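VP2 (PDB 7L0Y) forms the T=1 icosahedral capsid of human bocavirus 1, 60 copies of the coat protein assembling into a shell about 26 nm across. Local coordinates at residues R472-L477 / K512-K517; T92-R97 / V460-T465; N229-I234 / S354-R359. All coordinates share one frame; numbering follows the deposited sequence.

Contact 1: residues R472-L477 / K512-K517; sequences RRHTAL and KTNINK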
loop_
_atom_site.group_PDB
_atom_site.type_symbol
_atom_site.label_atom_id
_atom_site.label_comp_id
_atom_site.label_asym_id
_atom_site.label_seq_id
_atom_site.Cartn_x
_atom_site.Cartn_y
_atom_site.Cartn_z
ATOM N N ARG A 472 -103.653 -18.928 16.151
ATOM C CA ARG A 472 -103.985 -20.343 16.220
ATOM C C ARG A 472 -102.745 -21.216 16.072
ATOM O O ARG A 472 -101.858 -20.933 15.269
ATOM C CB ARG A 472 -104.980 -20.686 15.123
ATOM C CG ARG A 472 -105.353 -22.121 15.081
ATOM C CD ARG A 472 -106.285 -22.390 13.956
ATOM N NE ARG A 472 -106.663 -23.790 13.917
ATOM C CZ ARG A 472 -107.583 -24.284 13.104
ATOM N NH1 ARG A 472 -107.868 -25.577 13.133
ATOM N NH2 ARG A 472 -108.212 -23.483 12.258
ATOM N N ARG A 473 -102.696 -22.296 16.846
ATOM C CA ARG A 473 -101.614 -23.263 16.789
ATOM C C ARG A 473 -102.192 -24.668 16.772
ATOM O O ARG A 473 -103.362 -24.880 17.084
ATOM C CB ARG A 473 -100.655 -23.097 17.972
ATOM C CG ARG A 473 -99.969 -21.760 18.007
ATOM C CD ARG A 473 -98.954 -21.688 16.912
ATOM N NE ARG A 473 -98.331 -20.382 16.810
ATOM C CZ ARG A 473 -98.781 -19.411 16.025
ATOM N NH1 ARG A 473 -99.858 -19.607 15.287
ATOM N NH2 ARG A 473 -98.155 -18.249 15.973
ATOM N N HIS A 474 -101.368 -25.634 16.387
ATOM C CA HIS A 474 -101.752 -27.032 16.516
ATOM C C HIS A 474 -101.474 -27.521 17.924
ATOM O O HIS A 474 -100.391 -27.303 18.465
ATOM C CB HIS A 474 -101.019 -27.907 15.509
ATOM C CG HIS A 474 -101.412 -27.648 14.093
ATOM N ND1 HIS A 474 -102.691 -27.860 13.632
ATOM C CD2 HIS A 474 -100.691 -27.233 13.028
ATOM C CE1 HIS A 474 -102.747 -27.559 12.350
ATOM N NE2 HIS A 474 -101.546 -27.180 11.958
ATOM N N THR A 475 -102.454 -28.187 18.513
ATOM C CA THR A 475 -102.362 -28.643 19.885
ATOM C C THR A 475 -102.869 -30.071 19.994
ATOM O O THR A 475 -103.734 -30.503 19.231
ATOM C CB THR A 475 -103.146 -27.718 20.824
ATOM O OG1 THR A 475 -102.985 -28.157 22.175
ATOM C CG2 THR A 475 -104.612 -27.687 20.462
ATOM N N ALA A 476 -102.300 -30.807 20.946
ATOM C CA ALA A 476 -102.766 -32.156 21.225
ATOM C C ALA A 476 -104.207 -32.184 21.705
ATOM O O ALA A 476 -104.838 -33.241 21.666
ATOM C CB ALA A 476 -101.874 -32.813 22.269
ATOM N N LEU A 477 -104.745 -31.054 22.159
ATOM C CA LEU A 477 -106.114 -31.046 22.645
ATOM C C LEU A 477 -107.123 -31.254 21.528
ATOM O O LEU A 477 -108.297 -31.514 21.813
ATOM C CB LEU A 477 -106.399 -29.746 23.386
ATOM C CG LEU A 477 -105.560 -29.546 24.647
ATOM C CD1 LEU A 477 -105.874 -28.215 25.289
ATOM C CD2 LEU A 477 -105.765 -30.681 25.630
ATOM N N LYS A 512 -100.727 -23.660 6.763
ATOM C CA LYS A 512 -101.485 -22.472 6.378
ATOM C C LYS A 512 -102.735 -22.272 7.221
ATOM O O LYS A 512 -103.654 -21.557 6.821
ATOM C CB LYS A 512 -101.871 -22.541 4.906
ATOM C CG LYS A 512 -100.703 -22.619 4.001
ATOM C CD LYS A 512 -101.162 -22.823 2.598
ATOM C CE LYS A 512 -99.978 -22.905 1.690
ATOM N NZ LYS A 512 -100.401 -23.096 0.307
ATOM N N THR A 513 -102.797 -22.914 8.376
ATOM C CA THR A 513 -103.888 -22.716 9.310
ATOM C C THR A 513 -103.542 -21.867 10.522
ATOM O O THR A 513 -104.439 -21.570 11.312
ATOM C CB THR A 513 -104.425 -24.078 9.775
ATOM O OG1 THR A 513 -105.497 -23.894 10.706
ATOM C CG2 THR A 513 -103.335 -24.891 10.393
ATOM N N ASN A 514 -102.292 -21.448 10.685
ATOM C CA ASN A 514 -101.804 -20.967 11.968
ATOM C C ASN A 514 -101.199 -19.576 11.902
ATOM O O ASN A 514 -101.686 -18.656 12.560
ATOM C CB ASN A 514 -100.753 -21.935 12.532
ATOM C CG ASN A 514 -101.333 -23.263 12.952
ATOM O OD1 ASN A 514 -102.535 -23.411 13.145
ATOM N ND2 ASN A 514 -100.462 -24.236 13.140
ATOM N N ILE A 515 -100.122 -19.412 11.150
ATOM C CA ILE A 515 -99.342 -18.183 11.144
ATOM C C ILE A 515 -99.976 -17.210 10.165
ATOM O O ILE A 515 -100.112 -17.513 8.978
ATOM C CB ILE A 515 -97.884 -18.476 10.768
ATOM C CG1 ILE A 515 -97.277 -19.432 11.794
ATOM C CG2 ILE A 515 -97.092 -17.198 10.697
ATOM C CD1 ILE A 515 -96.007 -20.094 11.346
ATOM N N ASN A 516 -100.362 -16.039 10.654
ATOM C CA ASN A 516 -100.998 -15.054 9.797
ATOM C C ASN A 516 -99.965 -14.286 8.986
ATOM O O ASN A 516 -98.855 -14.016 9.442
ATOM C CB ASN A 516 -101.821 -14.071 10.622
ATOM C CG ASN A 516 -103.039 -14.703 11.224
ATOM O OD1 ASN A 516 -103.519 -15.720 10.740
ATOM N ND2 ASN A 516 -103.560 -14.101 12.280
ATOM N N LYS A 517 -100.350 -13.934 7.768
ATOM C CA LYS A 517 -99.590 -13.027 6.925
ATOM C C LYS A 517 -100.479 -11.848 6.567
ATOM O O LYS A 517 -101.701 -11.985 6.492
ATOM C CB LYS A 517 -99.093 -13.725 5.664
ATOM C CG LYS A 517 -100.196 -14.272 4.796
ATOM C CD LYS A 517 -99.642 -15.004 3.605
ATOM C CE LYS A 517 -100.746 -15.638 2.796
ATOM N NZ LYS A 517 -100.196 -16.359 1.630
#

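Contact 2: residues T92-R97 / V460-T465; sequences TNEYKR and VERYAT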
loop_
_atom_site.group_PDB
_atom_site.type_symbol
_atom_site.label_atom_id
_atom_site.label_comp_id
_atom_site.label_asym_id
_atom_site.label_seq_id
_atom_site.Cartn_x
_atom_site.Cartn_y
_atom_site.Cartn_z
ATOM N N THR A 92 -94.882 -26.890 11.741
ATOM C CA THR A 92 -96.003 -26.077 11.305
ATOM C C THR A 92 -96.384 -25.005 12.308
ATOM O O THR A 92 -97.062 -24.047 11.937
ATOM C CB THR A 92 -97.216 -26.961 11.005
ATOM O OG1 THR A 92 -97.551 -27.729 12.163
ATOM C CG2 THR A 92 -96.920 -27.894 9.860
ATOM N N ASN A 93 -95.987 -25.143 13.568
ATOM C CA ASN A 93 -96.219 -24.061 14.512
ATOM C C ASN A 93 -95.141 -22.990 14.440
ATOM O O ASN A 93 -95.440 -21.807 14.612
ATOM C CB ASN A 93 -96.334 -24.606 15.933
ATOM C CG ASN A 93 -97.668 -25.264 16.196
ATOM O OD1 ASN A 93 -98.647 -24.983 15.519
ATOM N ND2 ASN A 93 -97.718 -26.123 17.195
ATOM N N GLU A 94 -93.884 -23.372 14.233
ATOM C CA GLU A 94 -92.786 -22.439 14.430
ATOM C C GLU A 94 -92.208 -21.829 13.160
ATOM O O GLU A 94 -91.328 -20.975 13.264
ATOM C CB GLU A 94 -91.656 -23.112 15.210
ATOM C CG GLU A 94 -92.034 -23.502 16.616
ATOM C CD GLU A 94 -90.857 -24.017 17.407
ATOM O OE1 GLU A 94 -89.771 -24.178 16.816
ATOM O OE2 GLU A 94 -91.009 -24.260 18.619
ATOM N N TYR A 95 -92.659 -22.221 11.976
ATOM C CA TYR A 95 -91.986 -21.773 10.765
ATOM C C TYR A 95 -92.997 -21.374 9.709
ATOM O O TYR A 95 -94.001 -22.059 9.510
ATOM C CB TYR A 95 -91.073 -22.855 10.193
ATOM C CG TYR A 95 -89.993 -23.292 11.135
ATOM C CD1 TYR A 95 -88.848 -22.540 11.295
ATOM C CD2 TYR A 95 -90.108 -24.470 11.846
ATOM C CE1 TYR A 95 -87.868 -22.930 12.145
ATOM C CE2 TYR A 95 -89.128 -24.869 12.701
ATOM C CZ TYR A 95 -88.005 -24.097 12.845
ATOM O OH TYR A 95 -87.008 -24.498 13.696
ATOM N N LYS A 96 -92.718 -20.267 9.027
ATOM C CA LYS A 96 -93.600 -19.803 7.967
ATOM C C LYS A 96 -93.388 -20.531 6.651
ATOM O O LYS A 96 -94.300 -20.557 5.823
ATOM C CB LYS A 96 -93.422 -18.301 7.765
ATOM C CG LYS A 96 -92.009 -17.907 7.501
ATOM C CD LYS A 96 -91.892 -16.429 7.286
ATOM C CE LYS A 96 -92.439 -16.017 5.949
ATOM N NZ LYS A 96 -92.318 -14.546 5.749
ATOM N N ARG A 97 -92.212 -21.098 6.425
ATOM C CA ARG A 97 -91.992 -21.875 5.221
ATOM C C ARG A 97 -90.815 -22.808 5.439
ATOM O O ARG A 97 -89.981 -22.594 6.317
ATOM C CB ARG A 97 -91.754 -20.976 4.012
ATOM C CG ARG A 97 -90.639 -20.013 4.205
ATOM C CD ARG A 97 -90.336 -19.334 2.927
ATOM N NE ARG A 97 -89.157 -18.505 3.050
ATOM C CZ ARG A 97 -88.583 -17.888 2.032
ATOM N NH1 ARG A 97 -89.074 -18.039 0.813
ATOM N NH2 ARG A 97 -87.504 -17.150 2.229
ATOM N N VAL A 460 -85.348 -23.956 6.418
ATOM C CA VAL A 460 -86.562 -23.558 7.108
ATOM C C VAL A 460 -86.414 -22.101 7.512
ATOM O O VAL A 460 -85.304 -21.577 7.612
ATOM C CB VAL A 460 -86.816 -24.479 8.325
ATOM C CG1 VAL A 460 -85.964 -24.079 9.514
ATOM C CG2 VAL A 460 -88.276 -24.601 8.629
ATOM N N GLU A 461 -87.533 -21.424 7.703
ATOM C CA GLU A 461 -87.426 -20.011 8.023
ATOM C C GLU A 461 -88.558 -19.635 8.961
ATOM O O GLU A 461 -89.703 -20.025 8.733
ATOM C CB GLU A 461 -87.425 -19.198 6.723
ATOM C CG GLU A 461 -86.960 -17.784 6.849
ATOM C CD GLU A 461 -88.076 -16.812 6.986
ATOM O OE1 GLU A 461 -89.148 -17.084 6.425
ATOM O OE2 GLU A 461 -87.883 -15.775 7.645
ATOM N N ARG A 462 -88.234 -18.899 10.020
ATOM C CA ARG A 462 -89.224 -18.603 11.041
ATOM C C ARG A 462 -90.050 -17.386 10.654
ATOM O O ARG A 462 -89.765 -16.682 9.685
ATOM C CB ARG A 462 -88.555 -18.351 12.387
ATOM C CG ARG A 462 -87.829 -19.531 12.936
ATOM C CD ARG A 462 -87.318 -19.258 14.310
ATOM N NE ARG A 462 -86.560 -20.384 14.832
ATOM C CZ ARG A 462 -87.101 -21.449 15.404
ATOM N NH1 ARG A 462 -88.415 -21.546 15.524
ATOM N NH2 ARG A 462 -86.326 -22.420 15.853
ATOM N N TYR A 463 -91.055 -17.102 11.467
ATOM C CA TYR A 463 -91.991 -16.030 11.186
ATOM C C TYR A 463 -91.783 -14.898 12.176
ATOM O O TYR A 463 -91.324 -15.115 13.297
ATOM C CB TYR A 463 -93.437 -16.522 11.259
ATOM C CG TYR A 463 -93.861 -16.938 12.641
ATOM C CD1 TYR A 463 -94.438 -16.031 13.512
ATOM C CD2 TYR A 463 -93.670 -18.231 13.080
ATOM C CE1 TYR A 463 -94.810 -16.402 14.769
ATOM C CE2 TYR A 463 -94.045 -18.610 14.335
ATOM C CZ TYR A 463 -94.613 -17.693 15.175
ATOM O OH TYR A 463 -94.985 -18.071 16.435
ATOM N N ALA A 464 -92.100 -13.689 11.739
ATOM C CA ALA A 464 -92.209 -12.529 12.605
ATOM C C ALA A 464 -93.516 -11.836 12.272
ATOM O O ALA A 464 -93.855 -11.684 11.097
ATOM C CB ALA A 464 -91.030 -11.578 12.418
ATOM N N THR A 465 -94.260 -11.437 13.292
ATOM C CA THR A 465 -95.543 -10.802 13.060
ATOM C C THR A 465 -95.678 -9.582 13.953
ATOM O O THR A 465 -95.137 -9.533 15.057
ATOM C CB THR A 465 -96.711 -11.773 13.299
ATOM O OG1 THR A 465 -97.929 -11.175 12.846
ATOM C CG2 THR A 465 -96.848 -12.124 14.768
#

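Contact 3: residues N229-I234 / S354-R359; sequences NERAYI and SLSMLR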
loop_
_atom_site.group_PDB
_atom_site.type_symbol
_atom_site.label_atom_id
_atom_site.label_comp_id
_atom_site.label_asym_id
_atom_site.label_seq_id
_atom_site.Cartn_x
_atom_site.Cartn_y
_atom_site.Cartn_z
ATOM N N ASN A 229 -96.107 -21.954 5.009
ATOM C CA ASN A 229 -97.046 -22.122 6.097
ATOM C C ASN A 229 -97.452 -20.724 6.556
ATOM O O ASN A 229 -96.821 -20.127 7.423
ATOM C CB ASN A 229 -96.390 -22.927 7.213
ATOM C CG ASN A 229 -97.336 -23.305 8.304
ATOM O OD1 ASN A 229 -98.518 -23.512 8.079
ATOM N ND2 ASN A 229 -96.816 -23.398 9.511
ATOM N N GLU A 230 -98.562 -20.236 6.016
ATOM C CA GLU A 230 -99.104 -18.933 6.363
ATOM C C GLU A 230 -100.576 -18.888 6.010
ATOM O O GLU A 230 -101.019 -19.510 5.045
ATOM C CB GLU A 230 -98.384 -17.779 5.658
ATOM C CG GLU A 230 -97.071 -17.354 6.276
ATOM C CD GLU A 230 -96.360 -16.320 5.439
ATOM O OE1 GLU A 230 -96.698 -16.196 4.245
ATOM O OE2 GLU A 230 -95.498 -15.599 5.976
ATOM N N ARG A 231 -101.314 -18.088 6.758
ATOM C CA ARG A 231 -102.748 -17.965 6.592
ATOM C C ARG A 231 -103.082 -16.539 6.198
ATOM O O ARG A 231 -102.578 -15.587 6.799
ATOM C CB ARG A 231 -103.479 -18.319 7.879
ATOM C CG ARG A 231 -104.968 -18.409 7.714
ATOM C CD ARG A 231 -105.634 -18.684 9.024
ATOM N NE ARG A 231 -105.665 -17.503 9.872
ATOM C CZ ARG A 231 -106.667 -16.635 9.884
ATOM N NH1 ARG A 231 -106.625 -15.583 10.681
ATOM N NH2 ARG A 231 -107.723 -16.840 9.117
ATOM N N ALA A 232 -103.927 -16.394 5.190
ATOM C CA ALA A 232 -104.544 -15.116 4.885
ATOM C C ALA A 232 -105.741 -14.920 5.802
ATOM O O ALA A 232 -106.664 -15.738 5.807
ATOM C CB ALA A 232 -104.979 -15.057 3.425
ATOM N N TYR A 233 -105.716 -13.849 6.593
ATOM C CA TYR A 233 -106.846 -13.556 7.461
ATOM C C TYR A 233 -107.965 -12.831 6.734
ATOM O O TYR A 233 -109.105 -12.853 7.203
ATOM C CB TYR A 233 -106.391 -12.744 8.676
ATOM C CG TYR A 233 -105.825 -11.387 8.357
ATOM C CD1 TYR A 233 -106.647 -10.281 8.249
ATOM C CD2 TYR A 233 -104.467 -11.207 8.197
ATOM C CE1 TYR A 233 -106.142 -9.052 7.968
ATOM C CE2 TYR A 233 -103.950 -9.977 7.916
ATOM C CZ TYR A 233 -104.790 -8.902 7.801
ATOM O OH TYR A 233 -104.270 -7.666 7.518
ATOM N N ILE A 234 -107.668 -12.192 5.608
ATOM C CA ILE A 234 -108.691 -11.574 4.770
ATOM C C ILE A 234 -108.445 -11.956 3.324
ATOM O O ILE A 234 -107.331 -12.336 2.943
ATOM C CB ILE A 234 -108.711 -10.039 4.901
ATOM C CG1 ILE A 234 -107.313 -9.474 4.649
ATOM C CG2 ILE A 234 -109.329 -9.603 6.216
ATOM C CD1 ILE A 234 -107.280 -8.001 4.479
ATOM N N SER A 354 -109.194 -24.787 5.565
ATOM C CA SER A 354 -108.104 -24.320 6.406
ATOM C C SER A 354 -108.390 -22.971 7.037
ATOM O O SER A 354 -107.608 -22.522 7.879
ATOM C CB SER A 354 -106.810 -24.230 5.596
ATOM O OG SER A 354 -106.917 -23.264 4.566
ATOM N N LEU A 355 -109.482 -22.320 6.641
ATOM C CA LEU A 355 -109.852 -21.000 7.141
ATOM C C LEU A 355 -108.817 -19.953 6.751
ATOM O O LEU A 355 -108.714 -18.894 7.366
ATOM C CB LEU A 355 -110.073 -21.026 8.653
ATOM C CG LEU A 355 -111.480 -21.375 9.122
ATOM C CD1 LEU A 355 -111.903 -22.735 8.633
ATOM C CD2 LEU A 355 -111.511 -21.336 10.628
ATOM N N SER A 356 -108.060 -20.250 5.702
ATOM C CA SER A 356 -107.222 -19.279 5.020
ATOM C C SER A 356 -108.058 -18.621 3.936
ATOM O O SER A 356 -108.844 -19.290 3.261
ATOM C CB SER A 356 -105.985 -19.940 4.415
ATOM O OG SER A 356 -105.195 -19.005 3.705
ATOM N N MET A 357 -107.896 -17.314 3.775
ATOM C CA MET A 357 -108.767 -16.586 2.871
ATOM C C MET A 357 -108.242 -16.546 1.448
ATOM O O MET A 357 -108.849 -15.883 0.604
ATOM C CB MET A 357 -108.989 -15.176 3.391
ATOM C CG MET A 357 -109.727 -15.102 4.705
ATOM S SD MET A 357 -111.414 -15.713 4.646
ATOM C CE MET A 357 -111.238 -17.286 5.476
ATOM N N LEU A 358 -107.133 -17.215 1.161
ATOM C CA LEU A 358 -106.717 -17.477 -0.206
ATOM C C LEU A 358 -107.174 -18.833 -0.703
ATOM O O LEU A 358 -106.846 -19.213 -1.827
ATOM C CB LEU A 358 -105.206 -17.348 -0.341
ATOM C CG LEU A 358 -104.720 -15.908 -0.384
ATOM C CD1 LEU A 358 -103.223 -15.842 -0.284
ATOM C CD2 LEU A 358 -105.187 -15.307 -1.689
ATOM N N ARG A 359 -107.916 -19.569 0.107
ATOM C CA ARG A 359 -108.539 -20.808 -0.315
ATOM C C ARG A 359 -110.043 -20.617 -0.286
ATOM O O ARG A 359 -110.544 -19.577 0.139
ATOM C CB ARG A 359 -108.131 -21.975 0.589
ATOM C CG ARG A 359 -106.646 -22.270 0.604
ATOM C CD ARG A 359 -106.188 -22.933 -0.671
ATOM N NE ARG A 359 -106.754 -24.265 -0.826
ATOM C CZ ARG A 359 -106.596 -25.019 -1.904
ATOM N NH1 ARG A 359 -105.882 -24.580 -2.924
ATOM N NH2 ARG A 359 -107.147 -26.216 -1.957
#

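Contact 1: residues R472-L477 / K512-K517
Three flat groups of 472-477 meet the bend at Thr-513 and Asn-514. The Arg-472 guanidinium has Thr-513 OG1 over one face, 3.1 Å above the plane and off toward the rim. Thr-513 OG1 comes 3.2 Å from Arg-472 NH2, but the angle is too poor for a hydrogen bond. At the His-474 ring, the Asn-514 amide stands over one face, its plane turned 64° from the ring, while Thr-513 CG2 comes in obliquely, 3.3 Å from His-474 NE2. The Arg-473 guanidinium is met at its edge and in plane: NH1 gives Asn-514 O a weak hydrogen bond of 3.4 Å, and Ile-515 CG1 lies over a face.

Arg-472 is extended, with CG opposite the backbone N (chi1 178°), and the chain carries CD to 3.3 Å from Thr-513 O, crossing that side chain at about a right angle. Arg-473 sets off away from the partner, and the bend at chi2 (-72°) brings its end back. Its NH2 forms a salt bridge with Glu-471. Here the stretch following the last long strand folds against the C-terminal tail beside helix 85-94. Arg-472 and Arg-473 close a probable nuclear localization signal, here packed against that tail. Arg-473 N bonds to Thr-475 OG1 of a neighbouring subunit, and the reverse pair forms as well, consistent with a twofold axis.

Between the two segments, then, packing outweighs polar bonding, and the charged end of Arg-473 is satisfied largely from outside. His-474 NE2 bonds to Pro-510 O, which implies that this nitrogen carries a proton. At pH 2.6 the ring is probably cationic.

Contact 2: residues T92-R97 / V460-T465
Two successive residues, Lys-96 and Arg-97, sit opposite the single residue Glu-461 in a classic beta bulge, where the chain has left a helix and turns a corner. Lys-96 N reaches Glu-461 O at 3.0 Å in a weak, bent bond, and Glu-461 N gives Arg-97 O a better one, also 3.0 Å. Two basic side chains thus converge on one carboxylate: Arg-97 NE makes a long salt bridge to Glu-461 OE1 (3.7 Å), while Lys-96 runs its methylene groups past the same oxygen and leaves NZ 4.1 Å from it, beyond salt-bridge range.

In the fold, this is the join between strands 446-462 and 95-118, neighbours in the BIDG sheet of the parvovirus jelly roll, with helix 85-94 leading into the second of them. Tyr-95, the first residue past the helix, has its ring between two aliphatic groups. Val-460 CG2 makes a CH-pi contact over one face, 3.6 Å from the centroid, and Glu-94 CB lies over the opposite face. Tyr-95 CE1 sits over the centre of the Arg-462 guanidinium, the two planes 30° apart. Tyr-95 OH bonds to Ser-27 O.

This guanidinium turns its edge to Glu-94: Arg-462 NH1 donates to Glu-94 OE1 in a nearly straight hydrogen bond (3.2 Å, 177°), part of a salt bridge. OE1 lies in the guanidinium plane, but NH1 reaches it from 52° out of the carboxylate plane. Asp-28 takes the NE of Arg-462. The Tyr-463 ring edge meets Glu-94 C, CE2 lies 3.5 Å from Asn-93 O, and Arg-90 of a neighbouring subunit makes a cation-pi contact with this ring.

Contact 3: residues N229-I234 / S354-R359
The end of strand 215-232, the G strand of the jelly-roll BIDG sheet, runs here against a type I beta turn, Ser-356 to Arg-359, in the loop between strands 348-350 and 361-366. Ala-232 is gripped through both of its backbone polar groups. Its O accepts from Met-357 N at 2.9 Å, and its N donates to the Ser-356 hydroxyl OG at 3.3 Å, nearly straight at 163°. Ser-356 can answer because its OG stands opposite the backbone N (chi1 178°), aimed across at the strand.

One residue earlier, the edge of the Arg-231 guanidinium is used. NH2 gives Leu-355 O a 2.9 Å hydrogen bond, the carbonyl oxygen lying in the guanidinium plane and the donor close to the line of the C=O bond. A kink at chi3 (75°) turns the otherwise extended chain so that NH2 arrives there, while CG passes over the backbone of Ser-356, 3.6 Å from its CA. The NE of the same guanidinium is held by Asn-516 OD1.

Apolar contact completes the join. Ala-232 CB points into the turn, 4.0 Å from Met-357 CB and 3.9 Å from Leu-358 CG. Met-357 lays CB against the carbonyl of Ile-234 and CG 3.4 Å from Tyr-233 O, and the end of its side chain leads away. Another subunit covers part of this region, packing Gln-196 on Arg-231 and Pro-171 on Tyr-233.

In a largely buried setting, the polar groups at the strand end are thus paid for by the loop: one carbonyl, one amide and one guanidinium N-H each find a partner, and the small alanine is consistent with the close approach of the two backbones.

The three contacts lie on the same side of the chain's centre, contact 1 about 11 Å from each of the others and contacts 2 and 3 about 15 Å apart (centres). Contact 1 meets contact 2 through probable hydrogen bonds: His-474 N to Asn-93 OD1 (2.9 Å) and Arg-473 NH2 to Tyr-463 OH (3.2 Å). It meets contact 3 where Ile-515 probably pairs through its backbone with Arg-231, strands 516-517 and 215-232 running side by side. Asn-229 links all three, probably bonding to Lys-512, Thr-92 and the backbone of Lys-96. Contacts 1 and 2 both touch the second subunit, while contacts 1 and 3 share the third.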